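Local coordinates for protein trichothecene 3-O-acetyltransferase (Gibberella zeae, PDB 2RKV) that probably transfers an acetyl group from acetyl-coenzyme A to the 3-hydroxyl of trichothecene mycotoxins such as T-2, as a member of the BAHD acyltransferase superfamily, at residues 234-239 and 263-268; 238-243 and 444-449; 413-418 and 422-427. All coordinates share one frame; numbering follows the deposited sequence.

Interaction 1: 234-239 and 263-268; sequences FTFSPK and DALSAF
F268, which meets F236 across this contact, sits in a helical turn whose shortest polar bond runs from A267 N to D263 O, 2.8 Å. One residue on, F268 N gives its hydrogen to A264 O. These bonds fix the turn from which L265 and F268 both point toward F236; between the two segments there is no hydrogen bond at all, and the contact is purely apolar. The L265 CD1 methyl sits over the centre of the F236 ring, 3.7 Å from the centroid and only 13° off the ring normal, a clear CH-pi contact. F236 CG lies anti to its own carbonyl carbon (chi1 -63°), a setting that swings the ring out from strand 229-236 with one face under that methyl. The contact joins a strand of the large mixed sheet to helix 261-277 in this BAHD-type acyltransferase. F268 comes in at the ring edge: its CE2 approaches F236 CE2 at 4.1 Å, near the plane of the F236 ring. M241 of helix 238-249 also packs on both F236 and L265. At the start of the same turn, D263 forms salt bridges with R291 and R335, two residues of the coenzyme A pocket.

Interaction 2: 238-243 and 444-449; sequences PKAMSE and TKYAQY. Residues 445, 446, 447, 448, 449 of segment 444-449 come from a tag, linker or insertion.
Y446 sets its ring against A240 and E243 in the first turns of helix 238-249. Its CD2 is 3.7 Å from A240 O and 4.0 Å from A240 CB, while A240 CB also rests 3.8 Å from Y446 O, so the A240 methyl touches both the ring and the backbone of the tyrosine. Further along the ring edge, CE2 meets E243 CB at 3.9 Å, with that carbon almost in the ring plane. No direct hydrogen bond crosses the contact; a water does, lying 2.7 Å from E243 OE1, to which it donates, and 2.9 Å from Y446 OH. E243 OE1 also binds a buffer molecule. The glutamate reaches the water because its chain runs straight on beyond CG (chi2 177°). Behind it, K239 O takes two donors, E243 N and S242 OG, and S237 OG caps A240 N at the start of the helix. Y446 itself belongs to a segment inserted into the natural sequence, and its ring also makes an edge-to-face contact with F268. Q448, from the same insertion, pairs through its backbone with T235, making 448-449 an edge strand of the mixed sheet, with helix 238-249 packed beside the loop that leads into it.

Interaction 3: 413-418 and 422-427; sequences YFMPKK and EFCAAL. With ZBA (12,13-Epoxytrichothec-9-ene-3,4,8,15-tetrol-4,15-diacetate-8-isovalerate), chain D.
Y413 and A426 form an antiparallel hydrogen-bonded pair in the beta hairpin of strands 411-414 and 423-430, inner strands of the large mixed sheet. Y413 CB, 4.3 Å from A426 CB, starts on the face shared by these two residues. With CG beside the backbone N (chi1 -60°), the ring then leads away from the hairpin, meeting W380 on its way into the toxin pocket. Its CE2 lies 3.5 Å from O10, the ring ether oxygen between C34 and C25 of the bound T-2 toxin, and at the tip OH donates a 2.9 Å hydrogen bond to that same oxygen, which sits near the plane of the tyrosine ring. H156 NE2 also hydrogen-bonds the toxin.

On the other face, F414 and F423 form an offset edge-to-face pair, their planes at 76°: F423 turns its edge toward the face of F414. A425 CB packs against F414 as well, and helix 261-277 lies against this face. Just past the two bridged pairs, M415 N reaches C424 O in an almost linear bond (177°). A water then takes the place of a direct bond, donating to M415 O and accepting from C424 N. Near the turn, K418 N binds E422 O at 3.0 Å, and a second water bridges the two side chains, 2.7 Å from K418 NZ and 2.9 Å from E422 OE2.

All three contacts lie on the same side of the chain's centre and belong to one mixed sheet with its helices. Centres of interactions 1 and 2 are 6 Å apart, 1 and 3 about 9 Å, 2 and 3 about 12 Å. Along the chain, 234-239 and 238-243 share P238 and K239; 263-268 follows, then the hairpin of interaction 3, and 444-449 closes interaction 2 near the C-terminus. Strand 229-236 is the middle element, bonded on one edge to strand 423-430 and on the other to strand 448-449. M241 also packs on F423, so the sheet that carries Y413 to the toxin pocket shares one apolar core with helix 261-277, whose start lines the coenzyme A pocket.

Interaction 1: 234-239 and 263-268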
loop_
_atom_site.group_PDB
_atom_site.type_symbol
_atom_site.label_atom_id
_atom_site.label_comp_id
_atom_site.label_asym_id
_atom_site.label_seq_id
_atom_site.Cartn_x
_atom_site.Cartn_y
_atom_site.Cartn_z
ATOM N N PHE A 234 10.279 4.665 -10.693
ATOM C CA PHE A 234 10.422 4.519 -12.139
ATOM C C PHE A 234 9.082 4.791 -12.801
ATOM O O PHE A 234 8.107 4.297 -12.349
ATOM C CB PHE A 234 10.844 3.081 -12.478
ATOM C CG PHE A 234 12.199 2.707 -11.956
ATOM C CD1 PHE A 234 12.368 2.147 -10.726
ATOM C CD2 PHE A 234 13.309 2.884 -12.739
ATOM C CE1 PHE A 234 13.592 1.817 -10.294
ATOM C CE2 PHE A 234 14.548 2.541 -12.296
ATOM C CZ PHE A 234 14.705 2.049 -11.085
ATOM N N THR A 235 9.011 5.550 -13.845
ATOM C CA THR A 235 7.759 5.799 -14.544
ATOM C C THR A 235 7.679 4.992 -15.837
ATOM O O THR A 235 8.664 4.696 -16.415
ATOM C CB THR A 235 7.597 7.300 -14.846
ATOM O OG1 THR A 235 8.668 7.738 -15.690
ATOM C CG2 THR A 235 7.788 8.123 -13.581
ATOM N N PHE A 236 6.464 4.658 -16.142
ATOM C CA PHE A 236 6.120 3.949 -17.344
ATOM C C PHE A 236 5.027 4.734 -18.047
ATOM O O PHE A 236 3.985 4.924 -17.535
ATOM C CB PHE A 236 5.634 2.512 -17.022
ATOM C CG PHE A 236 6.676 1.642 -16.371
ATOM C CD1 PHE A 236 6.941 1.728 -15.035
ATOM C CD2 PHE A 236 7.383 0.753 -17.095
ATOM C CE1 PHE A 236 7.876 0.960 -14.469
ATOM C CE2 PHE A 236 8.333 -0.003 -16.513
ATOM C CZ PHE A 236 8.576 0.107 -15.203
ATOM N N SER A 237 5.334 5.192 -19.248
ATOM C CA SER A 237 4.403 6.014 -20.019
ATOM C C SER A 237 3.160 5.196 -20.398
ATOM O O SER A 237 3.209 3.964 -20.370
ATOM C CB SER A 237 5.091 6.561 -21.277
ATOM O OG SER A 237 5.343 5.529 -22.215
ATOM N N PRO A 238 2.039 5.872 -20.736
ATOM C CA PRO A 238 0.867 5.125 -21.213
ATOM C C PRO A 238 1.218 4.191 -22.378
ATOM O O PRO A 238 0.718 3.060 -22.431
ATOM C CB PRO A 238 -0.086 6.230 -21.675
ATOM C CG PRO A 238 0.289 7.417 -20.826
ATOM C CD PRO A 238 1.776 7.328 -20.674
ATOM N N LYS A 239 2.088 4.653 -23.278
ATOM C CA LYS A 239 2.502 3.838 -24.426
ATOM C C LYS A 239 3.334 2.629 -23.974
ATOM O O LYS A 239 3.112 1.507 -24.449
ATOM C CB LYS A 239 3.260 4.685 -25.458
ATOM C CG LYS A 239 3.432 4.001 -26.806
ATOM C CD LYS A 239 4.028 4.950 -27.854
ATOM N N ASP A 263 -1.044 -6.931 -14.429
ATOM C CA ASP A 263 -0.348 -8.222 -14.573
ATOM C C ASP A 263 0.954 -8.083 -15.369
ATOM O O ASP A 263 2.006 -8.611 -14.985
ATOM C CB ASP A 263 -1.204 -9.219 -15.355
ATOM C CG ASP A 263 -2.414 -9.730 -14.587
ATOM O OD1 ASP A 263 -2.505 -9.562 -13.347
ATOM O OD2 ASP A 263 -3.296 -10.301 -15.261
ATOM N N ALA A 264 0.864 -7.384 -16.497
ATOM C CA ALA A 264 1.987 -7.256 -17.430
ATOM C C ALA A 264 3.159 -6.504 -16.792
ATOM O O ALA A 264 4.310 -6.939 -16.878
ATOM C CB ALA A 264 1.525 -6.586 -18.726
ATOM N N LEU A 265 2.867 -5.386 -16.128
ATOM C CA LEU A 265 3.925 -4.636 -15.451
ATOM C C LEU A 265 4.516 -5.436 -14.296
ATOM O O LEU A 265 5.731 -5.463 -14.101
ATOM C CB LEU A 265 3.424 -3.273 -14.953
ATOM C CG LEU A 265 4.522 -2.414 -14.299
ATOM C CD1 LEU A 265 5.768 -2.263 -15.186
ATOM C CD2 LEU A 265 4.001 -1.045 -13.847
ATOM N N SER A 266 3.653 -6.079 -13.513
ATOM C CA SER A 266 4.118 -6.925 -12.419
ATOM C C SER A 266 5.074 -8.011 -12.954
ATOM O O SER A 266 6.154 -8.231 -12.387
ATOM C CB SER A 266 2.935 -7.537 -11.666
ATOM O OG SER A 266 2.102 -6.517 -11.113
ATOM N N ALA A 267 4.679 -8.652 -14.052
ATOM C CA ALA A 267 5.486 -9.713 -14.673
ATOM C C ALA A 267 6.827 -9.183 -15.187
ATOM O O ALA A 267 7.871 -9.835 -15.023
ATOM C CB ALA A 267 4.712 -10.363 -15.808
ATOM N N PHE A 268 6.785 -8.004 -15.806
ATOM C CA PHE A 268 7.967 -7.363 -16.373
ATOM C C PHE A 268 8.981 -7.051 -15.273
ATOM O O PHE A 268 10.192 -7.202 -15.455
ATOM C CB PHE A 268 7.552 -6.089 -17.124
ATOM C CG PHE A 268 8.693 -5.346 -17.749
ATOM C CD1 PHE A 268 9.333 -5.845 -18.884
ATOM C CD2 PHE A 268 9.122 -4.130 -17.212
ATOM C CE1 PHE A 268 10.394 -5.142 -19.469
ATOM C CE2 PHE A 268 10.177 -3.419 -17.789
ATOM C CZ PHE A 268 10.818 -3.933 -18.917
#

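Interaction 2: 238-243 and 444-449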
loop_
_atom_site.group_PDB
_atom_site.type_symbol
_atom_site.label_atom_id
_atom_site.label_comp_id
_atom_site.label_asym_id
_atom_site.label_seq_id
_atom_site.Cartn_x
_atom_site.Cartn_y
_atom_site.Cartn_z
ATOM N N PRO A 238 2.039 5.872 -20.736
ATOM C CA PRO A 238 0.867 5.125 -21.213
ATOM C C PRO A 238 1.218 4.191 -22.378
ATOM O O PRO A 238 0.718 3.060 -22.431
ATOM C CB PRO A 238 -0.086 6.230 -21.675
ATOM C CG PRO A 238 0.289 7.417 -20.826
ATOM C CD PRO A 238 1.776 7.328 -20.674
ATOM N N LYS A 239 2.088 4.653 -23.278
ATOM C CA LYS A 239 2.502 3.838 -24.426
ATOM C C LYS A 239 3.334 2.629 -23.974
ATOM O O LYS A 239 3.112 1.507 -24.449
ATOM C CB LYS A 239 3.260 4.685 -25.458
ATOM C CG LYS A 239 3.432 4.001 -26.806
ATOM C CD LYS A 239 4.028 4.950 -27.854
ATOM N N ALA A 240 4.275 2.853 -23.056
ATOM C CA ALA A 240 5.074 1.758 -22.482
ATOM C C ALA A 240 4.160 0.707 -21.856
ATOM O O ALA A 240 4.346 -0.491 -22.054
ATOM C CB ALA A 240 6.061 2.286 -21.445
ATOM N N MET A 241 3.166 1.170 -21.100
ATOM C CA MET A 241 2.224 0.262 -20.450
ATOM C C MET A 241 1.458 -0.597 -21.460
ATOM O O MET A 241 1.361 -1.821 -21.295
ATOM C CB MET A 241 1.264 1.042 -19.545
ATOM C CG MET A 241 1.939 1.624 -18.284
ATOM S SD MET A 241 2.861 0.442 -17.259
ATOM C CE MET A 241 1.556 -0.638 -16.651
ATOM N N SER A 242 0.932 0.039 -22.505
ATOM C CA SER A 242 0.159 -0.683 -23.523
ATOM C C SER A 242 1.038 -1.658 -24.317
ATOM O O SER A 242 0.579 -2.731 -24.698
ATOM C CB SER A 242 -0.568 0.284 -24.456
ATOM O OG SER A 242 0.345 1.068 -25.191
ATOM N N GLU A 243 2.296 -1.277 -24.551
ATOM C CA GLU A 243 3.252 -2.152 -25.249
ATOM C C GLU A 243 3.655 -3.375 -24.421
ATOM O O GLU A 243 3.836 -4.470 -24.962
ATOM C CB GLU A 243 4.469 -1.360 -25.736
ATOM C CG GLU A 243 4.106 -0.427 -26.893
ATOM C CD GLU A 243 5.255 0.426 -27.370
ATOM O OE1 GLU A 243 6.411 0.115 -27.030
ATOM O OE2 GLU A 243 4.996 1.406 -28.106
ATOM N N THR A 444 15.255 -0.323 -19.319
ATOM C CA THR A 444 15.161 1.101 -19.671
ATOM C C THR A 444 14.388 1.372 -20.964
ATOM O O THR A 444 13.975 2.505 -21.214
ATOM C CB THR A 444 16.544 1.791 -19.718
ATOM O OG1 THR A 444 17.349 1.193 -20.745
ATOM C CG2 THR A 444 17.252 1.668 -18.373
ATOM N N LYS A 445 14.192 0.335 -21.780
ATOM C CA LYS A 445 13.324 0.439 -22.949
ATOM C C LYS A 445 11.923 0.917 -22.529
ATOM O O LYS A 445 11.266 1.651 -23.265
ATOM C CB LYS A 445 13.245 -0.916 -23.664
ATOM C CG LYS A 445 12.324 -0.968 -24.879
ATOM C CD LYS A 445 12.350 -2.370 -25.481
ATOM C CE LYS A 445 11.391 -2.519 -26.645
ATOM N NZ LYS A 445 11.326 -3.956 -27.071
ATOM N N TYR A 446 11.499 0.516 -21.330
ATOM C CA TYR A 446 10.158 0.831 -20.823
ATOM C C TYR A 446 10.177 1.742 -19.596
ATOM O O TYR A 446 9.283 2.569 -19.423
ATOM C CB TYR A 446 9.417 -0.460 -20.458
ATOM C CG TYR A 446 9.101 -1.354 -21.639
ATOM C CD1 TYR A 446 9.979 -2.370 -22.022
ATOM C CD2 TYR A 446 7.920 -1.191 -22.362
ATOM C CE1 TYR A 446 9.689 -3.198 -23.098
ATOM C CE2 TYR A 446 7.617 -2.015 -23.445
ATOM C CZ TYR A 446 8.507 -3.016 -23.803
ATOM O OH TYR A 446 8.221 -3.836 -24.877
ATOM N N ALA A 447 11.185 1.564 -18.746
ATOM C CA ALA A 447 11.217 2.208 -17.431
ATOM C C ALA A 447 12.101 3.447 -17.416
ATOM O O ALA A 447 13.274 3.395 -17.799
ATOM C CB ALA A 447 11.675 1.221 -16.385
ATOM N N GLN A 448 11.521 4.562 -16.985
ATOM C CA GLN A 448 12.287 5.834 -16.829
ATOM C C GLN A 448 12.609 6.023 -15.380
ATOM O O GLN A 448 11.725 6.165 -14.540
ATOM C CB GLN A 448 11.568 7.118 -17.325
ATOM C CG GLN A 448 12.259 8.509 -16.867
ATOM C CD GLN A 448 13.533 8.817 -17.640
ATOM O OE1 GLN A 448 13.556 8.753 -18.872
ATOM N NE2 GLN A 448 14.598 9.143 -16.919
ATOM N N TYR A 449 13.904 6.036 -15.072
ATOM C CA TYR A 449 14.352 6.273 -13.704
ATOM C C TYR A 449 13.998 7.683 -13.251
ATOM O O TYR A 449 14.278 8.660 -13.951
ATOM C CB TYR A 449 15.860 6.060 -13.585
ATOM C CG TYR A 449 16.421 6.434 -12.232
ATOM C CD1 TYR A 449 16.308 5.570 -11.140
ATOM C CD2 TYR A 449 17.070 7.657 -12.047
ATOM C CE1 TYR A 449 16.823 5.922 -9.888
ATOM C CE2 TYR A 449 17.587 8.018 -10.813
ATOM C CZ TYR A 449 17.464 7.150 -9.741
ATOM O OH TYR A 449 17.986 7.525 -8.523
HETATM O O HOH W 1 7.792 -2.204 -27.228
#

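Interaction 3: 413-418 and 422-427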
loop_
_atom_site.group_PDB
_atom_site.type_symbol
_atom_site.label_atom_id
_atom_site.label_comp_id
_atom_site.label_asym_id
_atom_site.label_seq_id
_atom_site.Cartn_x
_atom_site.Cartn_y
_atom_site.Cartn_z
ATOM N N TYR A 413 5.883 -0.968 -4.756
ATOM C CA TYR A 413 4.522 -0.435 -4.905
ATOM C C TYR A 413 4.265 0.089 -6.311
ATOM O O TYR A 413 5.190 0.559 -6.990
ATOM C CB TYR A 413 4.275 0.721 -3.924
ATOM C CG TYR A 413 4.424 0.319 -2.480
ATOM C CD1 TYR A 413 5.632 0.502 -1.804
ATOM C CD2 TYR A 413 3.361 -0.263 -1.791
ATOM C CE1 TYR A 413 5.778 0.107 -0.468
ATOM C CE2 TYR A 413 3.495 -0.658 -0.461
ATOM C CZ TYR A 413 4.707 -0.465 0.197
ATOM O OH TYR A 413 4.832 -0.867 1.514
ATOM N N PHE A 414 3.008 0.012 -6.750
ATOM C CA PHE A 414 2.551 0.849 -7.863
ATOM C C PHE A 414 1.734 1.987 -7.265
ATOM O O PHE A 414 0.850 1.753 -6.432
ATOM C CB PHE A 414 1.652 0.101 -8.857
ATOM C CG PHE A 414 2.321 -1.051 -9.578
ATOM C CD1 PHE A 414 3.703 -1.190 -9.600
ATOM C CD2 PHE A 414 1.540 -1.986 -10.257
ATOM C CE1 PHE A 414 4.300 -2.253 -10.287
ATOM C CE2 PHE A 414 2.134 -3.060 -10.933
ATOM C CZ PHE A 414 3.515 -3.189 -10.940
ATOM N N MET A 415 2.022 3.209 -7.697
ATOM C CA MET A 415 1.226 4.365 -7.285
ATOM C C MET A 415 -0.157 4.329 -7.929
ATOM O O MET A 415 -0.372 3.595 -8.899
ATOM C CB MET A 415 1.946 5.658 -7.681
ATOM C CG MET A 415 3.327 5.845 -7.023
ATOM S SD MET A 415 3.268 5.775 -5.210
ATOM C CE MET A 415 3.743 4.076 -4.896
ATOM N N PRO A 416 -1.114 5.104 -7.383
ATOM C CA PRO A 416 -2.361 5.270 -8.127
ATOM C C PRO A 416 -2.050 5.759 -9.549
ATOM O O PRO A 416 -1.231 6.658 -9.735
ATOM C CB PRO A 416 -3.133 6.314 -7.302
ATOM C CG PRO A 416 -2.578 6.167 -5.910
ATOM C CD PRO A 416 -1.122 5.825 -6.094
ATOM N N LYS A 417 -2.661 5.114 -10.538
ATOM C CA LYS A 417 -2.424 5.410 -11.944
ATOM C C LYS A 417 -2.761 6.876 -12.244
ATOM O O LYS A 417 -3.824 7.358 -11.849
ATOM C CB LYS A 417 -3.290 4.473 -12.800
ATOM C CG LYS A 417 -3.016 4.517 -14.283
ATOM C CD LYS A 417 -4.127 3.794 -15.067
ATOM C CE LYS A 417 -5.282 4.744 -15.410
ATOM N NZ LYS A 417 -6.309 4.794 -14.332
ATOM N N LYS A 418 -1.860 7.584 -12.926
ATOM C CA LYS A 418 -2.150 8.945 -13.383
ATOM C C LYS A 418 -3.321 8.842 -14.364
ATOM O O LYS A 418 -3.407 7.861 -15.108
ATOM C CB LYS A 418 -0.912 9.576 -14.030
ATOM C CG LYS A 418 -1.023 11.076 -14.315
ATOM C CD LYS A 418 0.290 11.675 -14.784
ATOM C CE LYS A 418 0.146 13.185 -14.996
ATOM N NZ LYS A 418 1.344 13.778 -15.650
ATOM N N GLU A 422 -0.300 6.841 -17.115
ATOM C CA GLU A 422 1.079 6.717 -16.651
ATOM C C GLU A 422 1.147 5.972 -15.320
ATOM O O GLU A 422 0.394 6.276 -14.376
ATOM C CB GLU A 422 1.734 8.096 -16.525
ATOM C CG GLU A 422 3.166 8.072 -16.013
ATOM C CD GLU A 422 3.709 9.469 -15.781
ATOM O OE1 GLU A 422 3.804 9.881 -14.606
ATOM O OE2 GLU A 422 4.032 10.155 -16.775
ATOM N N PHE A 423 2.034 4.978 -15.265
ATOM C CA PHE A 423 2.311 4.246 -14.033
ATOM C C PHE A 423 3.589 4.745 -13.379
ATOM O O PHE A 423 4.533 5.172 -14.057
ATOM C CB PHE A 423 2.462 2.747 -14.294
ATOM C CG PHE A 423 1.175 1.962 -14.181
ATOM C CD1 PHE A 423 0.083 2.246 -15.011
ATOM C CD2 PHE A 423 1.072 0.901 -13.281
ATOM C CE1 PHE A 423 -1.099 1.496 -14.918
ATOM C CE2 PHE A 423 -0.109 0.148 -13.184
ATOM C CZ PHE A 423 -1.191 0.452 -14.000
ATOM N N CYS A 424 3.620 4.652 -12.056
ATOM C CA CYS A 424 4.831 4.929 -11.295
ATOM C C CYS A 424 5.064 3.775 -10.334
ATOM O O CYS A 424 4.223 3.498 -9.470
ATOM C CB CYS A 424 4.700 6.238 -10.521
ATOM S SG CYS A 424 6.157 6.613 -9.501
ATOM N N ALA A 425 6.183 3.082 -10.509
ATOM C CA ALA A 425 6.545 1.975 -9.628
ATOM C C ALA A 425 7.640 2.385 -8.647
ATOM O O ALA A 425 8.675 2.922 -9.059
ATOM C CB ALA A 425 6.983 0.742 -10.450
ATOM N N ALA A 426 7.404 2.144 -7.357
ATOM C CA ALA A 426 8.444 2.312 -6.335
ATOM C C ALA A 426 9.132 0.977 -6.059
ATOM O O ALA A 426 8.483 0.010 -5.667
ATOM C CB ALA A 426 7.850 2.880 -5.050
ATOM N N LEU A 427 10.442 0.931 -6.293
ATOM C CA LEU A 427 11.224 -0.296 -6.085
ATOM C C LEU A 427 12.267 -0.098 -5.002
ATOM O O LEU A 427 12.958 0.925 -4.997
ATOM C CB LEU A 427 11.937 -0.703 -7.382
ATOM C CG LEU A 427 11.135 -1.527 -8.397
ATOM C CD1 LEU A 427 9.908 -0.798 -8.935
ATOM C CD2 LEU A 427 12.040 -1.930 -9.538
HETATM O O18 ZBA D . 7.661 -5.758 4.658
HETATM C C44 ZBA D . 7.088 -5.344 5.582
HETATM C C45 ZBA D . 7.417 -5.602 7.007
HETATM C C46 ZBA D . 8.055 -4.449 7.631
HETATM C C48 ZBA D . 9.271 -4.108 6.939
HETATM C C47 ZBA D . 8.537 -4.606 9.041
HETATM O O17 ZBA D . 6.044 -4.521 5.436
HETATM C C31 ZBA D . 5.701 -3.969 4.156
HETATM C C30 ZBA D . 4.836 -4.890 3.362
HETATM C C32 ZBA D . 5.101 -2.644 4.446
HETATM C C39 ZBA D . 6.043 -1.672 5.119
HETATM C C33 ZBA D . 3.862 -2.380 4.171
HETATM C C34 ZBA D . 2.924 -3.325 3.524
HETATM O O10 ZBA D . 2.931 -2.947 2.133
HETATM C C29 ZBA D . 3.335 -4.806 3.637
HETATM C C38 ZBA D . 3.050 -5.272 5.060
HETATM O O12 ZBA D . 3.919 -6.335 5.417
HETATM C C40 ZBA D . 3.504 -7.351 6.156
HETATM C C41 ZBA D . 4.639 -8.316 6.402
HETATM O O13 ZBA D . 2.452 -7.526 6.550
HETATM C C28 ZBA D . 2.486 -5.661 2.604
HETATM C C37 ZBA D . 2.691 -7.183 2.734
HETATM C C35 ZBA D . 2.815 -5.124 1.217
HETATM C C25 ZBA D . 2.214 -3.767 1.257
HETATM C C36 ZBA D . 3.698 -5.660 0.221
HETATM O O11 ZBA D . 2.322 -5.947 0.151
HETATM C C27 ZBA D . 0.980 -5.242 2.682
HETATM C C26 ZBA D . 0.829 -4.062 1.740
HETATM O O16 ZBA D . 0.220 -2.954 2.340
HETATM O O14 ZBA D . 0.245 -6.339 2.128
HETATM C C42 ZBA D . -1.009 -6.669 2.410
HETATM O O15 ZBA D . -1.555 -7.596 1.907
HETATM C C43 ZBA D . -1.603 -5.740 3.335
HETATM O O HOH W 2 1.134 3.499 -11.228
HETATM O O HOH W 3 1.105 7.140 -11.186
HETATM O O HOH W 4 2.079 12.079 -17.672
#